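Local coordinates for gigastasin (Haementeria ghilianii, PDB 5UBM), which probably inhibits serine proteases, as other leech inhibitors of the antistasin family do, at residues C23-L34 / C43-G51; F87-E95 / A106-D114. One frame throughout, in Å; residues are numbered along the deposited sequence.

Overall arrangement
Contacts 1 and 2 follow each other along the chain, their centres about 24 Å apart on opposite sides of the chain's centre. Both are partly buried, but contact 1 covers more surface, 483 Å² against 255 Å², with four of eleven touching residues buried, against two of eight. Contact 1 joins the helix 26-29 region to strand 44-45, combining the Cys-29 to Cys-43 disulfide with a carbonyl of the buried Leu-34 that takes an arginine and a glutamine. Contact 2 has no covalent link: it holds the turn after strand 87-89 to an irregular loop by amide, hydroxyl and indole contacts. The two touch by packing, Gly-51 O lying 4.1 Å from Ile-110 CD1.

Contact 1. Residues C23-L34 / C43-G51; sequences CQKQEDCGSWDL and CECRNQVCG
Cys-29 and Cys-43 are joined by a disulfide (SG to SG 2.0 Å, chi3 79°) that fastens the weakly bonded helix 26-29 to the short antiparallel pairing of strands 34-35 and 44-45, where Leu-34 and Cys-45 form a non-hydrogen-bonded pair. The Cys-43 sulfur is the first bump: SG lies 3.8 Å from CB of Cys-23 and 3.9 Å from CB of Leu-34, so it fills the hollow between them. Cys-23 is itself disulfide-bonded to Cys-36. Arg-46, the second bump, fits against the type I turn from Ser-31 to Leu-34. Its backbone N hydrogen-bonds to Asp-33 O at 2.8 Å. CG stands anti to that N (chi1 -180°), and a bend at chi3 (-42°) lays the guanidinium along the turn, with Trp-32 O over one face. The NH2 end meets the Trp-32 ring at its edge, while NE1 of this indole hydrogen-bonds to the backbone of another protein chain. Replacing Arg-46 by an alanine would probably leave Leu-34 O only Gln-26 of these two donors, and the turn without its guanidinium cover. Leu-34 O is gripped from opposite faces of its carbonyl plane, by Arg-46 NH2 at 2.5 Å and by Gln-26 NE2 at 3.2 Å.

Contact 2. Residues F87-E95 / A106-D114; sequences FKTDKKGCE and ACVNIWCTD
The chi1 of Thr-89 (62°) tucks OG1 over its own backbone, and that of Asn-109 (-70°) swings the amide beside its own N, which brings each within reach of the other's backbone. Thr-89 OG1 donates to Asn-109 O at 2.6 Å, lying in the carbonyl plane on a lone pair. In return Asn-109 ND2 makes a weak hydrogen bond to Thr-89 O at 2.8 Å, its angle at the hydrogen only 124°. CH2 of the Trp-111 indole lies 3.5 Å from Gly-93 CA and 3.7 Å from Asp-90 O, the latter at the ring edge and in plane. At its backbone angles a CB on Gly-93 would jam against the carbonyl O of Lys-92, and it would also come within 3.6 Å of Trp-111 CZ3. The turn that receives the indole is organised by Asp-90, whose OD1 accepts from Cys-94 N at 2.6 Å, with weaker bonds from Lys-92 N and Gly-93 N. Arg-52 hydrogen-bonds through NH2 to both Thr-89 OG1 and Asn-109 O. The arrangement thus packs the turn between strands 87-89 and 95-96, in the antistasin-family unit, against the loop from strand 99-100 to strand 117-119.

Contact 1. Residues C23-L34 / C43-G51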
# COMPACT_ATOMS: atom_id res chain seq x y z
N CYS C 23 -33.26 25.96 1.03
CA CYS C 23 -32.45 24.77 1.24
C CYS C 23 -33.25 23.60 1.79
O CYS C 23 -33.92 23.72 2.82
CB CYS C 23 -31.28 25.08 2.18
SG CYS C 23 -31.76 25.73 3.81
N GLN C 24 -33.20 22.46 1.10
CA GLN C 24 -33.77 21.23 1.65
C GLN C 24 -32.70 20.52 2.47
O GLN C 24 -32.96 20.04 3.57
CB GLN C 24 -34.30 20.34 0.54
N LYS C 25 -31.49 20.47 1.92
CA LYS C 25 -30.33 19.93 2.61
C LYS C 25 -29.14 20.84 2.39
O LYS C 25 -29.25 21.86 1.70
CB LYS C 25 -30.03 18.52 2.14
N GLN C 26 -27.99 20.49 2.96
CA GLN C 26 -26.78 21.30 2.82
C GLN C 26 -26.35 21.39 1.35
O GLN C 26 -25.84 22.42 0.91
CB GLN C 26 -25.65 20.72 3.66
CG GLN C 26 -24.29 21.40 3.46
CD GLN C 26 -24.30 22.85 3.89
OE1 GLN C 26 -24.72 23.18 5.00
NE2 GLN C 26 -23.83 23.73 3.01
N GLU C 27 -26.57 20.31 0.61
CA GLU C 27 -26.18 20.25 -0.80
C GLU C 27 -26.84 21.34 -1.64
O GLU C 27 -26.29 21.77 -2.65
CB GLU C 27 -26.51 18.87 -1.37
N ASP C 28 -28.02 21.79 -1.22
CA ASP C 28 -28.79 22.76 -1.99
C ASP C 28 -28.21 24.17 -1.90
O ASP C 28 -28.36 24.97 -2.84
CB ASP C 28 -30.24 22.77 -1.52
CG ASP C 28 -30.98 21.50 -1.90
OD1 ASP C 28 -30.97 21.14 -3.10
OD2 ASP C 28 -31.57 20.86 -1.01
N CYS C 29 -27.55 24.48 -0.79
CA CYS C 29 -26.99 25.81 -0.57
C CYS C 29 -25.82 26.07 -1.53
O CYS C 29 -25.54 27.21 -1.88
CB CYS C 29 -26.53 25.97 0.88
SG CYS C 29 -27.66 25.25 2.09
N GLY C 30 -25.16 24.99 -1.94
CA GLY C 30 -24.12 25.06 -2.96
C GLY C 30 -22.82 25.69 -2.50
O GLY C 30 -21.96 26.00 -3.32
N SER C 31 -22.68 25.88 -1.20
CA SER C 31 -21.47 26.48 -0.65
C SER C 31 -21.29 26.09 0.80
O SER C 31 -22.26 26.01 1.55
CB SER C 31 -21.51 28.00 -0.78
OG SER C 31 -20.36 28.59 -0.22
N TRP C 32 -20.04 25.84 1.21
CA TRP C 32 -19.76 25.47 2.59
C TRP C 32 -19.73 26.69 3.49
O TRP C 32 -19.59 26.58 4.71
CB TRP C 32 -18.44 24.70 2.69
CG TRP C 32 -18.49 23.35 2.05
CD1 TRP C 32 -17.84 22.95 0.92
CD2 TRP C 32 -19.26 22.23 2.50
NE1 TRP C 32 -18.15 21.64 0.64
CE2 TRP C 32 -19.02 21.17 1.59
CE3 TRP C 32 -20.12 22.00 3.57
CZ2 TRP C 32 -19.61 19.92 1.73
CZ3 TRP C 32 -20.71 20.76 3.71
CH2 TRP C 32 -20.44 19.73 2.79
N ASP C 33 -19.87 27.87 2.89
CA ASP C 33 -19.99 29.11 3.65
C ASP C 33 -21.42 29.32 4.13
O ASP C 33 -21.72 30.33 4.76
CB ASP C 33 -19.55 30.30 2.80
CG ASP C 33 -18.11 30.19 2.35
OD1 ASP C 33 -17.27 29.71 3.14
OD2 ASP C 33 -17.81 30.59 1.20
N LEU C 34 -22.29 28.36 3.84
CA LEU C 34 -23.71 28.46 4.18
C LEU C 34 -24.17 27.26 5.02
O LEU C 34 -23.54 26.21 5.03
CB LEU C 34 -24.56 28.57 2.91
CG LEU C 34 -24.64 29.91 2.17
CD1 LEU C 34 -23.34 30.26 1.46
CD2 LEU C 34 -25.80 29.92 1.19
N CYS C 43 -31.53 29.22 2.41
CA CYS C 43 -30.30 28.85 3.08
C CYS C 43 -29.77 30.04 3.87
O CYS C 43 -30.27 31.15 3.72
CB CYS C 43 -29.26 28.36 2.08
SG CYS C 43 -28.16 27.10 2.74
N GLU C 44 -28.76 29.81 4.71
CA GLU C 44 -28.35 30.81 5.69
C GLU C 44 -26.83 30.97 5.79
O GLU C 44 -26.09 29.98 5.76
CB GLU C 44 -28.94 30.44 7.05
CG GLU C 44 -28.98 31.55 8.07
CD GLU C 44 -29.77 31.16 9.30
OE1 GLU C 44 -29.43 30.14 9.93
OE2 GLU C 44 -30.75 31.86 9.63
N CYS C 45 -26.37 32.21 5.90
CA CYS C 45 -24.94 32.53 5.98
C CYS C 45 -24.25 31.88 7.17
O CYS C 45 -24.52 32.23 8.32
CB CYS C 45 -24.71 34.04 6.05
SG CYS C 45 -24.77 34.90 4.47
N ARG C 46 -23.35 30.95 6.89
CA ARG C 46 -22.53 30.37 7.94
C ARG C 46 -21.31 31.25 8.17
O ARG C 46 -20.58 31.60 7.24
CB ARG C 46 -22.10 28.95 7.57
CG ARG C 46 -21.24 28.28 8.63
CD ARG C 46 -20.51 27.09 8.03
NE ARG C 46 -21.39 26.33 7.15
CZ ARG C 46 -21.50 25.01 7.15
NH1 ARG C 46 -20.78 24.29 8.00
NH2 ARG C 46 -22.33 24.41 6.31
N ASN C 47 -21.10 31.64 9.42
CA ASN C 47 -19.95 32.44 9.77
C ASN C 47 -19.05 31.67 10.73
O ASN C 47 -18.80 32.10 11.86
CB ASN C 47 -20.39 33.77 10.38
CG ASN C 47 -21.37 34.51 9.49
OD1 ASN C 47 -20.98 35.14 8.51
ND2 ASN C 47 -22.65 34.41 9.82
N GLN C 48 -18.59 30.52 10.26
CA GLN C 48 -17.76 29.62 11.06
C GLN C 48 -16.48 30.31 11.51
O GLN C 48 -16.00 31.25 10.86
CB GLN C 48 -17.42 28.36 10.26
CG GLN C 48 -16.47 28.57 9.07
CD GLN C 48 -17.17 29.11 7.83
OE1 GLN C 48 -18.23 29.74 7.91
NE2 GLN C 48 -16.57 28.87 6.67
N VAL C 49 -15.93 29.85 12.63
CA VAL C 49 -14.68 30.38 13.12
C VAL C 49 -13.58 30.04 12.12
O VAL C 49 -13.46 28.89 11.70
CB VAL C 49 -14.32 29.82 14.49
CG1 VAL C 49 -13.28 30.71 15.17
CG2 VAL C 49 -15.56 29.70 15.35
N CYS C 50 -12.81 31.04 11.72
CA CYS C 50 -11.73 30.81 10.77
C CYS C 50 -10.47 30.35 11.49
O CYS C 50 -10.14 30.87 12.56
CB CYS C 50 -11.46 32.07 9.94
SG CYS C 50 -12.85 32.54 8.88
N GLY C 51 -9.79 29.38 10.89
CA GLY C 51 -8.60 28.78 11.48
C GLY C 51 -7.56 29.80 11.93
O GLY C 51 -7.09 29.76 13.06

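Contact 2. Residues F87-E95 / A106-D114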
# COMPACT_ATOMS: atom_id res chain seq x y z
N PHE C 87 -0.34 26.88 8.29
CA PHE C 87 0.35 27.46 7.14
C PHE C 87 0.96 28.81 7.50
O PHE C 87 0.37 29.59 8.26
CB PHE C 87 -0.60 27.61 5.95
CG PHE C 87 -0.82 26.33 5.19
CD1 PHE C 87 -1.63 25.32 5.70
CD2 PHE C 87 -0.24 26.15 3.94
CE1 PHE C 87 -1.84 24.15 5.00
CE2 PHE C 87 -0.45 24.98 3.23
CZ PHE C 87 -1.24 23.97 3.76
N LYS C 88 2.15 29.07 6.97
CA LYS C 88 2.77 30.37 7.14
C LYS C 88 1.95 31.42 6.43
O LYS C 88 1.70 31.32 5.23
CB LYS C 88 4.20 30.36 6.61
CG LYS C 88 4.92 31.68 6.78
CD LYS C 88 6.41 31.55 6.48
CE LYS C 88 7.14 32.83 6.85
NZ LYS C 88 6.87 33.24 8.25
N THR C 89 1.50 32.43 7.17
CA THR C 89 0.64 33.46 6.59
C THR C 89 1.30 34.83 6.62
O THR C 89 2.02 35.16 7.56
CB THR C 89 -0.71 33.53 7.33
OG1 THR C 89 -0.50 33.90 8.69
CG2 THR C 89 -1.40 32.18 7.29
N ASP C 90 1.05 35.63 5.59
CA ASP C 90 1.63 36.97 5.52
C ASP C 90 0.83 37.98 6.34
O ASP C 90 -0.08 37.61 7.08
CB ASP C 90 1.74 37.44 4.06
CG ASP C 90 0.38 37.56 3.36
OD1 ASP C 90 -0.67 37.37 4.00
OD2 ASP C 90 0.38 37.87 2.14
N LYS C 91 1.16 39.25 6.19
CA LYS C 91 0.50 40.30 6.96
C LYS C 91 -0.89 40.59 6.41
O LYS C 91 -1.72 41.20 7.09
CB LYS C 91 1.36 41.57 6.96
CG LYS C 91 2.78 41.32 7.45
CD LYS C 91 3.53 42.62 7.72
CE LYS C 91 3.73 43.43 6.45
NZ LYS C 91 4.44 44.72 6.73
N LYS C 92 -1.15 40.12 5.19
CA LYS C 92 -2.47 40.26 4.58
C LYS C 92 -3.43 39.19 5.10
O LYS C 92 -4.64 39.38 5.10
CB LYS C 92 -2.37 40.15 3.06
CG LYS C 92 -1.45 41.15 2.40
CD LYS C 92 -1.38 40.90 0.90
CE LYS C 92 -2.77 40.93 0.28
NZ LYS C 92 -2.74 40.63 -1.18
N GLY C 93 -2.87 38.07 5.53
CA GLY C 93 -3.67 36.93 5.95
C GLY C 93 -3.66 35.83 4.91
O GLY C 93 -4.38 34.83 5.03
N CYS C 94 -2.85 36.00 3.87
CA CYS C 94 -2.71 35.00 2.82
C CYS C 94 -1.82 33.85 3.27
O CYS C 94 -0.67 34.07 3.66
CB CYS C 94 -2.14 35.62 1.55
SG CYS C 94 -3.14 36.95 0.83
N GLU C 95 -2.36 32.63 3.23
CA GLU C 95 -1.56 31.45 3.55
C GLU C 95 -0.69 31.09 2.36
O GLU C 95 -1.16 31.09 1.22
CB GLU C 95 -2.46 30.27 3.93
CG GLU C 95 -3.50 30.58 5.00
CD GLU C 95 -3.93 29.36 5.79
OE1 GLU C 95 -4.67 28.52 5.23
OE2 GLU C 95 -3.53 29.23 6.96
N ALA C 106 4.14 30.12 14.48
CA ALA C 106 2.85 29.46 14.61
C ALA C 106 1.75 30.46 14.94
O ALA C 106 0.63 30.36 14.45
CB ALA C 106 2.91 28.38 15.67
N CYS C 107 2.08 31.43 15.79
CA CYS C 107 1.13 32.45 16.21
C CYS C 107 1.47 33.81 15.61
O CYS C 107 0.99 34.85 16.08
CB CYS C 107 1.09 32.53 17.74
SG CYS C 107 0.32 31.10 18.53
N VAL C 108 2.30 33.81 14.58
CA VAL C 108 2.61 35.04 13.85
C VAL C 108 1.66 35.19 12.67
O VAL C 108 1.49 34.26 11.88
CB VAL C 108 4.07 35.04 13.35
CG1 VAL C 108 4.30 36.22 12.42
CG2 VAL C 108 5.02 35.09 14.53
N ASN C 109 1.03 36.36 12.58
CA ASN C 109 0.01 36.64 11.58
C ASN C 109 -1.19 35.72 11.74
O ASN C 109 -1.44 34.84 10.92
CB ASN C 109 0.58 36.53 10.16
CG ASN C 109 1.54 37.65 9.83
OD1 ASN C 109 1.25 38.83 10.05
ND2 ASN C 109 2.71 37.29 9.31
N ILE C 110 -1.92 35.92 12.83
CA ILE C 110 -3.13 35.17 13.11
C ILE C 110 -4.11 36.10 13.83
O ILE C 110 -3.69 37.03 14.51
CB ILE C 110 -2.84 33.90 13.95
CG1 ILE C 110 -4.00 32.90 13.86
CG2 ILE C 110 -2.51 34.26 15.40
CD1 ILE C 110 -3.73 31.58 14.55
N TRP C 111 -5.40 35.87 13.65
CA TRP C 111 -6.40 36.79 14.18
C TRP C 111 -7.53 36.05 14.89
O TRP C 111 -8.53 35.67 14.27
CB TRP C 111 -6.93 37.67 13.06
CG TRP C 111 -5.83 38.45 12.40
CD1 TRP C 111 -5.40 39.70 12.73
CD2 TRP C 111 -4.99 38.01 11.32
NE1 TRP C 111 -4.36 40.07 11.91
CE2 TRP C 111 -4.09 39.05 11.04
CE3 TRP C 111 -4.92 36.84 10.56
CZ2 TRP C 111 -3.13 38.96 10.04
CZ3 TRP C 111 -3.96 36.75 9.57
CH2 TRP C 111 -3.08 37.80 9.32
N CYS C 112 -7.36 35.85 16.19
CA CYS C 112 -8.31 35.12 17.01
C CYS C 112 -9.09 36.06 17.92
O CYS C 112 -8.51 36.96 18.54
CB CYS C 112 -7.59 34.06 17.87
SG CYS C 112 -6.62 32.84 16.95
N THR C 113 -10.40 35.86 18.00
CA THR C 113 -11.23 36.66 18.88
C THR C 113 -11.77 35.79 20.01
O THR C 113 -12.09 34.62 19.80
CB THR C 113 -12.40 37.31 18.11
OG1 THR C 113 -11.87 38.04 17.00
CG2 THR C 113 -13.19 38.24 19.00
N ASP C 114 -11.84 36.37 21.21
CA ASP C 114 -12.29 35.66 22.41
C ASP C 114 -13.65 34.98 22.20
O ASP C 114 -14.53 35.56 21.56
CB ASP C 114 -12.36 36.62 23.59
CG ASP C 114 -11.02 37.28 23.88
OD1 ASP C 114 -10.23 37.47 22.93
OD2 ASP C 114 -10.77 37.61 25.06